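Long-range contacts in putative methyltransferase (PDB 7DMB), which probably transfers methyl groups as a trans-acting S-adenosylmethionine-dependent methyltransferase of calbistrin A biosynthesis, and binds the product S-adenosyl-L-homocysteine: residues Asn28-Asp33 / Thr43-Leu48; Glu129-Val134 / Val142-Trp147; Ser231-Asp236 / Glu256-Asp261. All blocks are in the same frame, centred on the assembly; numbering follows the deposited sequence.

In the fold
The three contacts follow one another along the chain and do not touch. Contact 3 belongs to the Rossmann-like methyltransferase sheet and contributes to the S-adenosyl-L-homocysteine pocket: Asp-236 binds the ribose and Asp-261 the adenine. It pairs strand 229-236 with 255-259, which is an outermost strand of the sheet within this chain. Contact 1 is a small hairpin near the N-terminus, packed on strand 358-366, the outermost strand at the other end of the same sheet. Its centre is about 28 Å from that of contact 3. Contact 2 joins two helices in the helical part of the chain. Its centre lies about 33 Å from the centre of contact 3 and about 36 Å from that of contact 1.

Contact 1. Residues Asn28-Asp33 / Thr43-Leu48; sequences NWQTVD and TPVSQL
Thr-31 and Val-32 run antiparallel to Pro-44 and Thr-43 in a short beta hairpin, with Val-32 and Thr-43 as the hydrogen-bonded pair. Val-32 N reaches Thr-43 O at 2.7 Å, and Thr-43 N returns a bond to Val-32 O at 2.8 Å. Beyond Pro-44, a third bond runs from Val-45 N to Gln-30 O, also 2.7 Å. It is almost straight at its hydrogen, 175°, but the donor sits above the carbonyl plane. Water 1 also donates to Gln-30 O and accepts from Ser-46 N. The side chains add an apolar patch. Leu-48 folds back and lays CD1 against Val-32 CB at 3.6 Å, with Val-32 CG2 close by. Val-45 has CG1 between its backbone N and carbonyl carbon (chi1 69°), which sets that methyl 3.4 Å from Gln-30 O. Val-32 and Val-45 also pack on Ala-363 of strand 358-366, and Leu-48 reaches helix 187-196. Asp-33 N bonds to His-362. The backbone bonds therefore fix the hairpin's register, while its buried valines and leucine tie it to the methyltransferase sheet and a neighbouring helix. Gln-30 O, with two donors, is the polar junction where the strand pairing gives way to the turn at 45-47.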
loop_
_atom_site.group_PDB
_atom_site.type_symbol
_atom_site.label_atom_id
_atom_site.label_comp_id
_atom_site.label_asym_id
_atom_site.label_seq_id
_atom_site.Cartn_x
_atom_site.Cartn_y
_atom_site.Cartn_z
ATOM N N ASN A 28 -15.625 -7.351 -15.702
ATOM C CA ASN A 28 -14.800 -8.055 -16.679
ATOM C C ASN A 28 -13.548 -8.677 -16.073
ATOM O O ASN A 28 -12.802 -9.349 -16.796
ATOM C CB ASN A 28 -14.402 -7.119 -17.820
ATOM C CG ASN A 28 -15.592 -6.710 -18.672
ATOM O OD1 ASN A 28 -15.874 -5.525 -18.814
ATOM N ND2 ASN A 28 -16.313 -7.688 -19.213
ATOM N N TRP A 29 -13.304 -8.504 -14.776
ATOM C CA TRP A 29 -12.057 -8.937 -14.157
ATOM C C TRP A 29 -12.315 -9.903 -13.018
ATOM O O TRP A 29 -11.666 -9.853 -11.964
ATOM C CB TRP A 29 -11.262 -7.727 -13.682
ATOM C CG TRP A 29 -11.054 -6.724 -14.774
ATOM C CD1 TRP A 29 -10.603 -6.973 -16.038
ATOM C CD2 TRP A 29 -11.295 -5.306 -14.703
ATOM N NE1 TRP A 29 -10.529 -5.798 -16.758
ATOM C CE2 TRP A 29 -10.946 -4.759 -15.961
ATOM C CE3 TRP A 29 -11.760 -4.452 -13.700
ATOM C CZ2 TRP A 29 -11.055 -3.390 -16.244
ATOM C CZ3 TRP A 29 -11.864 -3.082 -13.979
ATOM C CH2 TRP A 29 -11.516 -2.573 -15.251
ATOM N N GLN A 30 -13.259 -10.813 -13.223
ATOM C CA GLN A 30 -13.721 -11.678 -12.151
ATOM C C GLN A 30 -13.136 -13.089 -12.208
ATOM O O GLN A 30 -13.530 -13.930 -11.399
ATOM C CB GLN A 30 -15.248 -11.740 -12.163
ATOM C CG GLN A 30 -15.913 -10.434 -11.761
ATOM C CD GLN A 30 -15.485 -9.977 -10.379
ATOM O OE1 GLN A 30 -14.749 -8.999 -10.233
ATOM N NE2 GLN A 30 -15.924 -10.704 -9.355
ATOM N N THR A 31 -12.216 -13.377 -13.135
ATOM C CA THR A 31 -11.625 -14.711 -13.222
ATOM C C THR A 31 -10.127 -14.633 -13.498
ATOM O O THR A 31 -9.634 -13.679 -14.108
ATOM C CB THR A 31 -12.265 -15.580 -14.322
ATOM O OG1 THR A 31 -11.771 -15.163 -15.603
ATOM C CG2 THR A 31 -13.789 -15.503 -14.296
ATOM N N VAL A 32 -9.410 -15.670 -13.066
ATOM C CA VAL A 32 -7.971 -15.801 -13.286
ATOM C C VAL A 32 -7.735 -17.009 -14.180
ATOM O O VAL A 32 -8.188 -18.114 -13.859
ATOM C CB VAL A 32 -7.210 -15.966 -11.960
ATOM C CG1 VAL A 32 -5.764 -16.392 -12.220
ATOM C CG2 VAL A 32 -7.273 -14.699 -11.120
ATOM N N ASP A 33 -7.021 -16.806 -15.291
ATOM C CA ASP A 33 -6.640 -17.894 -16.203
ATOM C C ASP A 33 -5.149 -17.771 -16.526
ATOM O O ASP A 33 -4.755 -17.056 -17.454
ATOM C CB ASP A 33 -7.490 -17.882 -17.470
ATOM C CG ASP A 33 -7.405 -19.195 -18.235
ATOM O OD1 ASP A 33 -6.623 -20.068 -17.817
ATOM O OD2 ASP A 33 -8.114 -19.358 -19.245
ATOM N N THR A 43 -10.445 -19.511 -13.046
ATOM C CA THR A 43 -10.900 -19.640 -11.680
ATOM C C THR A 43 -11.510 -18.315 -11.242
ATOM O O THR A 43 -10.947 -17.256 -11.548
ATOM C CB THR A 43 -9.725 -20.034 -10.753
ATOM O OG1 THR A 43 -9.116 -21.240 -11.244
ATOM C CG2 THR A 43 -10.197 -20.260 -9.318
ATOM N N PRO A 44 -12.664 -18.317 -10.575
ATOM C CA PRO A 44 -13.234 -17.050 -10.089
ATOM C C PRO A 44 -12.266 -16.330 -9.160
ATOM O O PRO A 44 -11.681 -16.927 -8.254
ATOM C CB PRO A 44 -14.500 -17.487 -9.347
ATOM C CG PRO A 44 -14.810 -18.858 -9.867
ATOM C CD PRO A 44 -13.488 -19.484 -10.214
ATOM N N VAL A 45 -12.094 -15.029 -9.396
ATOM C CA VAL A 45 -11.139 -14.272 -8.597
ATOM C C VAL A 45 -11.501 -14.327 -7.119
ATOM O O VAL A 45 -10.615 -14.288 -6.250
ATOM C CB VAL A 45 -11.039 -12.824 -9.123
ATOM C CG1 VAL A 45 -12.338 -12.025 -8.840
ATOM C CG2 VAL A 45 -9.794 -12.136 -8.560
ATOM N N SER A 46 -12.797 -14.476 -6.809
ATOM C CA SER A 46 -13.251 -14.489 -5.422
ATOM C C SER A 46 -12.646 -15.634 -4.619
ATOM O O SER A 46 -12.597 -15.556 -3.383
ATOM C CB SER A 46 -14.779 -14.563 -5.376
ATOM O OG SER A 46 -15.254 -15.767 -5.971
ATOM N N GLN A 47 -12.186 -16.689 -5.281
ATOM C CA GLN A 47 -11.492 -17.761 -4.586
ATOM C C GLN A 47 -10.005 -17.482 -4.402
ATOM O O GLN A 47 -9.342 -18.217 -3.662
ATOM C CB GLN A 47 -11.669 -19.090 -5.336
ATOM C CG GLN A 47 -12.764 -19.975 -4.761
ATOM C CD GLN A 47 -14.141 -19.458 -5.108
ATOM O OE1 GLN A 47 -14.951 -19.151 -4.222
ATOM N NE2 GLN A 47 -14.414 -19.341 -6.407
ATOM N N LEU A 48 -9.470 -16.445 -5.042
ATOM C CA LEU A 48 -8.029 -16.234 -5.103
ATOM C C LEU A 48 -7.565 -14.931 -4.470
ATOM O O LEU A 48 -6.494 -14.907 -3.859
ATOM C CB LEU A 48 -7.570 -16.288 -6.565
ATOM C CG LEU A 48 -7.927 -17.598 -7.268
ATOM C CD1 LEU A 48 -7.650 -17.488 -8.756
ATOM C CD2 LEU A 48 -7.146 -18.759 -6.643
HETATM O O HOH W 1 -15.188 -14.257 -8.618
#

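Contact 2. Residues Glu129-Val134 / Val142-Trp147; sequences EMRERV and VIEGPW
Arg-131 starts with CG beside its backbone N and bends at chi3 (71°), which carries its guanidinium over to Glu-144 and Trp-147. Helices 120-134 and 140-157 form an alpha-helical hairpin. The axes of segments 129-134 and 142-147 come within 9.2 Å and are nearly antiparallel, at 149°. Glu-144 bends at chi2 and presents its carboxylate to the side of the guanidinium. The salt bridge is bidentate and side-on. Arg-131 NE donates to Glu-144 OE1 at 2.9 Å, and Arg-131 NH2 to Glu-144 OE2 at 2.8 Å. Both oxygens are met on their syn sides and lie close to the guanidinium plane, so the pair resists rotation. Trp-147 covers one face of this plane. The guanidinium lies flat on its five-membered ring in a cation-pi stack, 3.5 Å between centres and planes 7° apart. Asn-128 OD1 takes a further bond from Arg-131 NH1. Next to this polar group, Ile-143 points toward helix 120-134. Its CB meets Val-134 CG2 at 3.6 Å, and its CG2 lies against the backbone of Met-130 and Arg-131. Met-61 of helix 56-79 touches Met-130 and Val-134. At the far end of Ile-143, CD1 meets Met-130 CE at 4.1 Å.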
loop_
_atom_site.group_PDB
_atom_site.type_symbol
_atom_site.label_atom_id
_atom_site.label_comp_id
_atom_site.label_asym_id
_atom_site.label_seq_id
_atom_site.Cartn_x
_atom_site.Cartn_y
_atom_site.Cartn_z
ATOM N N GLU A 129 -7.561 7.458 24.888
ATOM C CA GLU A 129 -8.412 6.288 25.060
ATOM C C GLU A 129 -8.355 5.365 23.843
ATOM O O GLU A 129 -8.462 4.142 23.987
ATOM C CB GLU A 129 -9.857 6.726 25.310
ATOM C CG GLU A 129 -10.299 6.719 26.764
ATOM C CD GLU A 129 -11.281 7.845 27.098
ATOM O OE1 GLU A 129 -12.062 8.267 26.202
ATOM O OE2 GLU A 129 -11.260 8.311 28.258
ATOM N N MET A 130 -8.218 5.924 22.639
ATOM C CA MET A 130 -8.182 5.075 21.453
ATOM C C MET A 130 -6.843 4.346 21.343
ATOM O O MET A 130 -6.804 3.154 21.007
ATOM C CB MET A 130 -8.477 5.912 20.216
ATOM C CG MET A 130 -9.894 6.489 20.229
ATOM S SD MET A 130 -10.442 6.994 18.590
ATOM C CE MET A 130 -9.949 5.552 17.665
ATOM N N ARG A 131 -5.744 5.032 21.667
ATOM C CA ARG A 131 -4.445 4.374 21.744
ATOM C C ARG A 131 -4.459 3.251 22.768
ATOM O O ARG A 131 -4.025 2.127 22.484
ATOM C CB ARG A 131 -3.369 5.394 22.085
ATOM C CG ARG A 131 -3.314 6.522 21.087
ATOM C CD ARG A 131 -2.471 7.659 21.597
ATOM N NE ARG A 131 -1.050 7.308 21.623
ATOM C CZ ARG A 131 -0.180 7.820 22.483
ATOM N NH1 ARG A 131 -0.592 8.697 23.391
ATOM N NH2 ARG A 131 1.097 7.466 22.432
ATOM N N GLU A 132 -4.967 3.539 23.971
ATOM C CA GLU A 132 -4.981 2.539 25.027
ATOM C C GLU A 132 -5.811 1.330 24.623
ATOM O O GLU A 132 -5.435 0.187 24.915
ATOM C CB GLU A 132 -5.513 3.156 26.324
ATOM C CG GLU A 132 -5.075 2.443 27.583
ATOM C CD GLU A 132 -5.643 1.031 27.704
ATOM O OE1 GLU A 132 -6.833 0.825 27.379
ATOM O OE2 GLU A 132 -4.895 0.126 28.126
ATOM N N ARG A 133 -6.944 1.566 23.953
ATOM C CA ARG A 133 -7.792 0.472 23.497
ATOM C C ARG A 133 -7.056 -0.517 22.576
ATOM O O ARG A 133 -7.286 -1.730 22.657
ATOM C CB ARG A 133 -9.009 1.057 22.776
ATOM C CG ARG A 133 -10.291 0.264 22.918
ATOM C CD ARG A 133 -11.495 1.150 22.632
ATOM N NE ARG A 133 -11.630 1.503 21.218
ATOM C CZ ARG A 133 -12.657 1.144 20.455
ATOM N NH1 ARG A 133 -13.639 0.421 20.977
ATOM N NH2 ARG A 133 -12.713 1.513 19.184
ATOM N N VAL A 134 -6.179 -0.022 21.692
ATOM C CA VAL A 134 -5.598 -0.848 20.640
ATOM C C VAL A 134 -4.179 -1.299 20.954
ATOM O O VAL A 134 -3.576 -2.040 20.154
ATOM C CB VAL A 134 -5.628 -0.129 19.280
ATOM C CG1 VAL A 134 -7.042 0.250 18.912
ATOM C CG2 VAL A 134 -4.743 1.101 19.308
ATOM N N VAL A 142 -2.091 1.588 13.238
ATOM C CA VAL A 142 -2.975 2.502 12.523
ATOM C C VAL A 142 -3.618 3.535 13.441
ATOM O O VAL A 142 -4.173 4.514 12.940
ATOM C CB VAL A 142 -4.046 1.723 11.731
ATOM C CG1 VAL A 142 -3.380 0.907 10.643
ATOM C CG2 VAL A 142 -4.862 0.814 12.635
ATOM N N ILE A 143 -3.555 3.358 14.759
ATOM C CA ILE A 143 -4.026 4.365 15.706
ATOM C C ILE A 143 -2.880 5.225 16.218
ATOM O O ILE A 143 -3.015 6.446 16.343
ATOM C CB ILE A 143 -4.771 3.683 16.869
ATOM C CG1 ILE A 143 -6.007 2.951 16.342
ATOM C CG2 ILE A 143 -5.157 4.702 17.961
ATOM C CD1 ILE A 143 -6.941 3.831 15.542
ATOM N N GLU A 144 -1.744 4.583 16.498
ATOM C CA GLU A 144 -0.564 5.276 16.998
ATOM C C GLU A 144 0.059 6.152 15.937
ATOM O O GLU A 144 0.641 7.193 16.263
ATOM C CB GLU A 144 0.479 4.257 17.494
ATOM C CG GLU A 144 1.626 4.880 18.255
ATOM C CD GLU A 144 1.201 5.352 19.637
ATOM O OE1 GLU A 144 0.019 5.170 19.998
ATOM O OE2 GLU A 144 2.051 5.888 20.367
ATOM N N GLY A 145 -0.024 5.728 14.673
ATOM C CA GLY A 145 0.542 6.460 13.565
ATOM C C GLY A 145 0.011 7.878 13.482
ATOM O O GLY A 145 0.763 8.854 13.537
ATOM N N PRO A 146 -1.303 8.020 13.330
ATOM C CA PRO A 146 -1.867 9.386 13.281
ATOM C C PRO A 146 -1.572 10.201 14.539
ATOM O O PRO A 146 -1.276 11.401 14.440
ATOM C CB PRO A 146 -3.375 9.147 13.073
ATOM C CG PRO A 146 -3.595 7.681 13.339
ATOM C CD PRO A 146 -2.306 6.977 13.057
ATOM N N TRP A 147 -1.597 9.569 15.714
ATOM C CA TRP A 147 -1.230 10.270 16.940
ATOM C C TRP A 147 0.163 10.882 16.820
ATOM O O TRP A 147 0.375 12.061 17.151
ATOM C CB TRP A 147 -1.294 9.327 18.147
ATOM C CG TRP A 147 -0.490 9.881 19.278
ATOM C CD1 TRP A 147 0.823 9.612 19.575
ATOM C CD2 TRP A 147 -0.918 10.869 20.210
ATOM N NE1 TRP A 147 1.219 10.366 20.649
ATOM C CE2 TRP A 147 0.168 11.141 21.061
ATOM C CE3 TRP A 147 -2.125 11.548 20.415
ATOM C CZ2 TRP A 147 0.081 12.053 22.114
ATOM C CZ3 TRP A 147 -2.208 12.464 21.462
ATOM C CH2 TRP A 147 -1.115 12.703 22.296
#

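Contact 3. Residues Ser231-Asp236 / Glu256-Asp261; sequences SYVFTD and EYRALD. With SAH (S-adenosyl-L-homocysteine), chain C.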
loop_
_atom_site.group_PDB
_atom_site.type_symbol
_atom_site.label_atom_id
_atom_site.label_comp_id
_atom_site.label_asym_id
_atom_site.label_seq_id
_atom_site.Cartn_x
_atom_site.Cartn_y
_atom_site.Cartn_z
ATOM N N SER A 231 13.162 -19.136 -7.093
ATOM C CA SER A 231 13.944 -17.943 -6.824
ATOM C C SER A 231 12.975 -16.827 -6.450
ATOM O O SER A 231 12.020 -16.562 -7.191
ATOM C CB SER A 231 14.767 -17.578 -8.070
ATOM O OG SER A 231 15.554 -16.425 -7.890
ATOM N N TYR A 232 13.210 -16.186 -5.308
ATOM C CA TYR A 232 12.487 -14.972 -4.928
ATOM C C TYR A 232 13.483 -13.822 -4.883
ATOM O O TYR A 232 14.376 -13.808 -4.030
ATOM C CB TYR A 232 11.782 -15.142 -3.577
ATOM C CG TYR A 232 10.708 -14.105 -3.298
ATOM C CD1 TYR A 232 9.365 -14.461 -3.294
ATOM C CD2 TYR A 232 11.037 -12.771 -3.046
ATOM C CE1 TYR A 232 8.377 -13.530 -3.056
ATOM C CE2 TYR A 232 10.041 -11.820 -2.813
ATOM C CZ TYR A 232 8.713 -12.209 -2.809
ATOM O OH TYR A 232 7.706 -11.293 -2.572
ATOM N N VAL A 233 13.334 -12.857 -5.787
ATOM C CA VAL A 233 14.164 -11.654 -5.792
ATOM C C VAL A 233 13.404 -10.563 -5.035
ATOM O O VAL A 233 12.416 -10.014 -5.522
ATOM C CB VAL A 233 14.540 -11.220 -7.210
ATOM C CG1 VAL A 233 15.477 -10.039 -7.147
ATOM C CG2 VAL A 233 15.185 -12.401 -7.989
ATOM N N PHE A 234 13.856 -10.288 -3.815
ATOM C CA PHE A 234 13.350 -9.209 -2.969
ATOM C C PHE A 234 14.068 -7.922 -3.356
ATOM O O PHE A 234 15.293 -7.833 -3.220
ATOM C CB PHE A 234 13.609 -9.579 -1.505
ATOM C CG PHE A 234 13.077 -8.592 -0.471
ATOM C CD1 PHE A 234 12.013 -8.940 0.343
ATOM C CD2 PHE A 234 13.691 -7.362 -0.260
ATOM C CE1 PHE A 234 11.534 -8.062 1.318
ATOM C CE2 PHE A 234 13.225 -6.483 0.709
ATOM C CZ PHE A 234 12.142 -6.829 1.496
ATOM N N THR A 235 13.333 -6.937 -3.876
ATOM C CA THR A 235 13.964 -5.678 -4.254
ATOM C C THR A 235 13.244 -4.497 -3.625
ATOM O O THR A 235 12.069 -4.566 -3.242
ATOM C CB THR A 235 14.051 -5.461 -5.789
ATOM O OG1 THR A 235 12.752 -5.205 -6.348
ATOM C CG2 THR A 235 14.682 -6.674 -6.465
ATOM N N ASP A 236 14.001 -3.410 -3.520
ATOM C CA ASP A 236 13.505 -2.107 -3.116
ATOM C C ASP A 236 14.408 -1.095 -3.796
ATOM O O ASP A 236 15.488 -1.438 -4.289
ATOM C CB ASP A 236 13.504 -1.930 -1.581
ATOM C CG ASP A 236 12.609 -0.771 -1.113
ATOM O OD1 ASP A 236 13.105 0.376 -1.041
ATOM O OD2 ASP A 236 11.412 -1.009 -0.835
ATOM N N GLU A 256 16.963 -13.631 -2.845
ATOM C CA GLU A 256 18.009 -12.640 -3.059
ATOM C C GLU A 256 17.493 -11.254 -2.695
ATOM O O GLU A 256 16.284 -10.990 -2.712
ATOM C CB GLU A 256 18.509 -12.639 -4.508
ATOM C CG GLU A 256 19.079 -13.979 -4.946
ATOM C CD GLU A 256 19.473 -13.988 -6.410
ATOM O OE1 GLU A 256 20.249 -13.094 -6.825
ATOM O OE2 GLU A 256 18.991 -14.884 -7.144
ATOM N N TYR A 257 18.429 -10.362 -2.383
ATOM C CA TYR A 257 18.115 -9.025 -1.876
ATOM C C TYR A 257 18.948 -8.024 -2.679
ATOM O O TYR A 257 20.156 -7.896 -2.463
ATOM C CB TYR A 257 18.396 -8.946 -0.376
ATOM C CG TYR A 257 17.605 -9.956 0.453
ATOM C CD1 TYR A 257 16.505 -9.554 1.182
ATOM C CD2 TYR A 257 17.962 -11.309 0.500
ATOM C CE1 TYR A 257 15.776 -10.449 1.937
ATOM C CE2 TYR A 257 17.232 -12.219 1.248
ATOM C CZ TYR A 257 16.138 -11.776 1.972
ATOM O OH TYR A 257 15.382 -12.639 2.741
ATOM N N ARG A 258 18.306 -7.327 -3.614
ATOM C CA ARG A 258 18.998 -6.529 -4.614
ATOM C C ARG A 258 18.255 -5.211 -4.807
ATOM O O ARG A 258 17.021 -5.190 -4.829
ATOM C CB ARG A 258 19.095 -7.289 -5.951
ATOM C CG ARG A 258 19.757 -8.698 -5.881
ATOM C CD ARG A 258 19.772 -9.410 -7.270
ATOM N NE ARG A 258 20.398 -8.582 -8.297
ATOM C CZ ARG A 258 20.227 -8.723 -9.607
ATOM N NH1 ARG A 258 19.433 -9.668 -10.087
ATOM N NH2 ARG A 258 20.844 -7.898 -10.442
ATOM N N ALA A 259 18.996 -4.112 -4.949
ATOM C CA ALA A 259 18.344 -2.818 -5.136
ATOM C C ALA A 259 17.777 -2.701 -6.547
ATOM O O ALA A 259 18.305 -3.283 -7.501
ATOM C CB ALA A 259 19.319 -1.670 -4.871
ATOM N N LEU A 260 16.686 -1.940 -6.677
ATOM C CA LEU A 260 16.053 -1.728 -7.975
ATOM C C LEU A 260 15.139 -0.514 -7.917
ATOM O O LEU A 260 14.276 -0.411 -7.031
ATOM C CB LEU A 260 15.253 -2.948 -8.422
ATOM C CG LEU A 260 14.398 -2.675 -9.660
ATOM C CD1 LEU A 260 15.309 -2.394 -10.858
ATOM C CD2 LEU A 260 13.483 -3.837 -9.969
ATOM N N ASP A 261 15.343 0.393 -8.871
ATOM C CA ASP A 261 14.503 1.562 -9.098
ATOM C C ASP A 261 13.625 1.255 -10.302
ATOM O O ASP A 261 14.104 1.285 -11.442
ATOM C CB ASP A 261 15.373 2.792 -9.349
ATOM C CG ASP A 261 14.564 4.069 -9.579
ATOM O OD1 ASP A 261 15.204 5.140 -9.601
ATOM O OD2 ASP A 261 13.318 4.010 -9.769
HETATM N N SAH C . 5.872 -2.882 0.107
HETATM C CA SAH C . 5.992 -1.946 1.259
HETATM C CB SAH C . 4.755 -1.051 1.399
HETATM C CG SAH C . 4.780 0.141 0.467
HETATM S SD SAH C . 6.025 1.397 0.896
HETATM C C SAH C . 6.196 -2.753 2.545
HETATM O O SAH C . 7.037 -2.306 3.352
HETATM O OXT SAH C . 5.528 -3.807 2.674
HETATM C "C5'" SAH C . 6.760 1.723 -0.727
HETATM C "C4'" SAH C . 8.100 1.039 -0.894
HETATM O "O4'" SAH C . 8.533 1.186 -2.268
HETATM C "C3'" SAH C . 9.210 1.629 -0.021
HETATM O "O3'" SAH C . 9.915 0.574 0.620
HETATM C "C2'" SAH C . 10.065 2.413 -1.023
HETATM O "O2'" SAH C . 11.434 2.503 -0.694
HETATM C "C1'" SAH C . 9.875 1.606 -2.301
HETATM N N9 SAH C . 10.068 2.402 -3.509
HETATM C C8 SAH C . 9.756 3.730 -3.650
HETATM N N7 SAH C . 10.018 4.206 -4.840
HETATM C C5 SAH C . 10.552 3.127 -5.529
HETATM C C6 SAH C . 11.032 2.994 -6.846
HETATM N N6 SAH C . 11.059 3.992 -7.724
HETATM N N1 SAH C . 11.495 1.776 -7.221
HETATM C C2 SAH C . 11.467 0.778 -6.328
HETATM N N3 SAH C . 11.036 0.788 -5.070
HETATM C C4 SAH C . 10.586 2.006 -4.719
HETATM O O HOH W 2 12.303 -2.253 -6.197
#
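Asp-236 O accepts a 2.7 Å hydrogen bond from Leu-260 N, at the point where both segments reach the S-adenosyl-L-homocysteine. This is the beta-alpha-beta unit of a Rossmann-like methyltransferase, with strands 229-236 and 255-259 parallel and joined through helix 242-248. The Asp-236 carboxylate grips both ribose hydroxyls: O2' donates to OD1 at 2.7 Å and O3' to OD2 at 2.6 Å. An acidic residue at the end of the second strand is the usual ribose anchor of this fold. Ser-238 N also bonds to Asp-236 OD1, which steadies the carboxylate. At the adenine, N6 donates to Asp-261 OD2 at 3.0 Å, and Ser-263 OG bonds to the same oxygen. Ile-262 N, next in the chain, also bonds to the ligand. Water 2 donates to Thr-235 OG1 and Leu-260 O and so bridges the two segments. Thr-235 OG1 is further bonded to Glu-204 O of the adjoining strand.

Further back, the strands are paired by Glu-256 N to Tyr-232 O, Phe-234 N to Glu-256 O and Arg-258 N to Phe-234 O. On the sheet face toward helix 242-248, Phe-234 meets Tyr-257. Their rings are oblique, with planes at 35°, and Tyr-257 CE1 lies over one face of the phenyl ring. Ala-245 of that helix touches both. Thr-235 points to the opposite face, and its CB lies 3.8 Å from CB of Leu-260, just past the strand.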